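Local coordinates for BIFUNCTIONAL PROTEIN Proline utilization A (PutA) (Corynebacterium freiburgense, PDB 5UX5), which oxidises proline to glutamate in two steps, coupling an FAD-dependent proline dehydrogenase to an NAD-dependent aldehyde dehydrogenase within one polypeptide, at residues V161-A167 / T191-Q196. Numbering follows the deposited sequence.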
ATOM      1  N   VAL A 161      13.124  13.526  -0.221  1.00 32.64           N
ATOM      2  CA  VAL A 161      13.790  13.120  -1.457  1.00 29.82           C
ATOM      3  C   VAL A 161      12.833  12.188  -2.198  1.00 32.69           C
ATOM      4  O   VAL A 161      12.919  10.962  -2.108  1.00 42.40           O
ATOM      5  CB  VAL A 161      15.152  12.483  -1.203  1.00 35.73           C
ATOM      6  CG1 VAL A 161      15.854  12.221  -2.526  1.00 40.50           C
ATOM      7  CG2 VAL A 161      15.995  13.376  -0.323  1.00 30.21           C
ATOM      8  N   LEU A 162      11.925  12.795  -2.971  1.00 33.61           N
ATOM      9  CA  LEU A 162      10.959  12.084  -3.795  1.00 32.43           C
ATOM     10  C   LEU A 162      11.358  11.986  -5.262  1.00 35.46           C
ATOM     11  O   LEU A 162      10.816  11.133  -5.971  1.00 34.83           O
ATOM     12  CB  LEU A 162       9.587  12.755  -3.675  1.00 29.43           C
ATOM     13  CG  LEU A 162       9.166  12.789  -2.197  1.00 37.64           C
ATOM     14  CD1 LEU A 162       7.850  13.503  -1.942  1.00 40.41           C
ATOM     15  CD2 LEU A 162       9.105  11.394  -1.638  1.00 34.90           C
ATOM     16  N   GLY A 163      12.307  12.809  -5.734  1.00 41.01           N
ATOM     17  CA  GLY A 163      12.705  12.778  -7.129  1.00 43.43           C
ATOM     18  C   GLY A 163      14.204  12.929  -7.311  1.00 39.43           C
ATOM     19  O   GLY A 163      14.940  13.198  -6.364  1.00 37.65           O
ATOM     20  N   ASP A 164      14.652  12.753  -8.555  1.00 42.88           N
ATOM     21  CA  ASP A 164      16.084  12.887  -8.825  1.00 39.83           C
ATOM     22  C   ASP A 164      16.579  14.314  -8.635  1.00 39.22           C
ATOM     23  O   ASP A 164      17.771  14.520  -8.395  1.00 42.28           O
ATOM     24  CB  ASP A 164      16.427  12.415 -10.237  1.00 42.20           C
ATOM     25  CG  ASP A 164      16.434  10.893 -10.370  1.00 56.30           C
ATOM     26  OD1 ASP A 164      16.782  10.165  -9.386  1.00 53.22           O
ATOM     27  OD2 ASP A 164      16.086  10.440 -11.490  1.00 62.41           O
ATOM     28  N   GLY A 165      15.701  15.305  -8.763  1.00 47.49           N
ATOM     29  CA  GLY A 165      16.067  16.700  -8.578  1.00 37.00           C
ATOM     30  C   GLY A 165      16.572  16.959  -7.177  1.00 45.31           C
ATOM     31  O   GLY A 165      17.684  17.451  -6.991  1.00 45.85           O
ATOM     32  N   GLU A 166      15.748  16.666  -6.173  1.00 46.98           N
ATOM     33  CA  GLU A 166      16.193  16.854  -4.804  1.00 42.84           C
ATOM     34  C   GLU A 166      17.298  15.884  -4.427  1.00 42.86           C
ATOM     35  O   GLU A 166      18.143  16.216  -3.594  1.00 51.94           O
ATOM     36  CB  GLU A 166      15.022  16.716  -3.851  1.00 47.91           C
ATOM     37  CG  GLU A 166      15.374  16.958  -2.400  1.00 52.20           C
ATOM     38  CD  GLU A 166      15.925  18.339  -2.103  1.00 54.46           C
ATOM     39  OE1 GLU A 166      15.581  19.321  -2.829  1.00 42.84           O
ATOM     40  OE2 GLU A 166      16.662  18.421  -1.080  1.00 52.65           O
ATOM     41  N   ALA A 167      17.324  14.693  -5.021  1.00 40.09           N
ATOM     42  CA  ALA A 167      18.401  13.756  -4.711  1.00 35.81           C
ATOM     43  C   ALA A 167      19.749  14.311  -5.150  1.00 46.15           C
ATOM     44  O   ALA A 167      20.770  14.129  -4.469  1.00 48.70           O
ATOM     45  CB  ALA A 167      18.134  12.417  -5.379  1.00 32.73           C
ATOM     46  N   THR A 191      19.144   6.632   0.254  1.00 34.10           N
ATOM     47  CA  THR A 191      17.895   7.166  -0.266  1.00 30.17           C
ATOM     48  C   THR A 191      17.931   8.670  -0.443  1.00 34.53           C
ATOM     49  O   THR A 191      17.011   9.219  -1.049  1.00 49.24           O
ATOM     50  CB  THR A 191      16.747   6.817   0.646  1.00 26.85           C
ATOM     51  OG1 THR A 191      16.885   7.558   1.859  1.00 38.81           O
ATOM     52  CG2 THR A 191      16.820   5.393   0.961  1.00 27.12           C
ATOM     53  N   SER A 192      18.957   9.353   0.051  1.00 36.32           N
ATOM     54  CA  SER A 192      19.140  10.744  -0.330  1.00 33.82           C
ATOM     55  C   SER A 192      19.903  10.881  -1.638  1.00 38.29           C
ATOM     56  O   SER A 192      19.831  11.940  -2.270  1.00 49.20           O
ATOM     57  CB  SER A 192      19.902  11.500   0.756  1.00 34.69           C
ATOM     58  OG  SER A 192      19.253  11.425   2.009  1.00 29.39           O
ATOM     59  N   VAL A 193      20.612   9.831  -2.062  1.00 32.45           N
ATOM     60  CA  VAL A 193      21.410   9.892  -3.282  1.00 31.63           C
ATOM     61  C   VAL A 193      20.618   9.388  -4.489  1.00 34.74           C
ATOM     62  O   VAL A 193      20.807   9.883  -5.607  1.00 43.42           O
ATOM     63  CB  VAL A 193      22.723   9.121  -3.077  1.00 31.80           C
ATOM     64  CG1 VAL A 193      23.485   8.987  -4.363  1.00 32.83           C
ATOM     65  CG2 VAL A 193      23.578   9.833  -2.050  1.00 31.99           C
ATOM     66  N   VAL A 194      19.732   8.425  -4.279  1.00 30.78           N
ATOM     67  CA  VAL A 194      18.815   7.928  -5.295  1.00 36.89           C
ATOM     68  C   VAL A 194      17.391   8.066  -4.744  1.00 37.83           C
ATOM     69  O   VAL A 194      17.049   7.456  -3.725  1.00 35.76           O
ATOM     70  CB  VAL A 194      19.120   6.467  -5.664  1.00 35.23           C
ATOM     71  CG1 VAL A 194      18.045   5.912  -6.584  1.00 34.50           C
ATOM     72  CG2 VAL A 194      20.463   6.366  -6.321  1.00 45.17           C
ATOM     73  N   ALA A 195      16.566   8.876  -5.395  1.00 40.34           N
ATOM     74  CA  ALA A 195      15.192   8.923  -4.936  1.00 37.98           C
ATOM     75  C   ALA A 195      14.434   7.729  -5.484  1.00 38.78           C
ATOM     76  O   ALA A 195      14.809   7.157  -6.509  1.00 37.72           O
ATOM     77  CB  ALA A 195      14.505  10.209  -5.364  1.00 43.86           C
ATOM     78  N   GLN A 196      13.342   7.370  -4.786  1.00 42.28           N
ATOM     79  CA  GLN A 196      12.463   6.261  -5.174  1.00 32.66           C
ATOM     80  C   GLN A 196      13.230   4.952  -5.348  1.00 42.38           C
ATOM     81  O   GLN A 196      13.017   4.210  -6.306  1.00 48.58           O
ATOM     82  CB  GLN A 196      11.693   6.603  -6.452  1.00 31.79           C
ATOM     83  CG  GLN A 196      10.693   7.758  -6.310  1.00 39.37           C
ATOM     84  CD  GLN A 196      10.084   8.224  -7.637  1.00 41.70           C
ATOM     85  OE1 GLN A 196      10.175   7.550  -8.660  1.00 38.89           O
ATOM     86  NE2 GLN A 196       9.440   9.382  -7.608  1.00 52.40           N
TER
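Gln196 NE2 reaches the carbonyl oxygen Leu162 O at 2.8 Å, a weak hydrogen bond because the N-H is bent well off the line to its acceptor (127°). The same amide nitrogen also bonds Ala747 O, so it serves two carbonyls, one in the barrel loop and one on helix 740-750 in the aldehyde dehydrogenase region; its chain runs extended beyond CG (chi2 171°), which carries the amide out to Leu162. Beside it, the methyl of Ala195 sits in the turn that leads into helix 164-178, in van der Waals contact with the Gly163 carbonyl and with CB 3.7 Å from Val161 CG1. Gly163 is the N-cap of that helix, and its carbonyl accepts the Ala167 backbone N-H, a bond of the first turn. In the (βα)8 barrel of the proline dehydrogenase region, the two segments follow the adjacent parallel strands 151-157 and 185-189. Ala167 CB lies 3.7 Å from Val193 O and 4.2 Å from Ala195 CB, while its CA makes a C-H...O contact with Ser192 O at 3.4 Å. Val161 turns CG1 anti to its own nitrogen (chi1 -174°), placing that methyl 3.5 Å from Thr191 O as well as against Ala195. Asp164 OD1 forms a salt bridge with Arg212 NH2 of helix 202-221, whose NH1 bonds Val193 O and so bridges both segments, while OD2 pairs with Arg752 NH2, beyond helix 740-750 in the aldehyde dehydrogenase region.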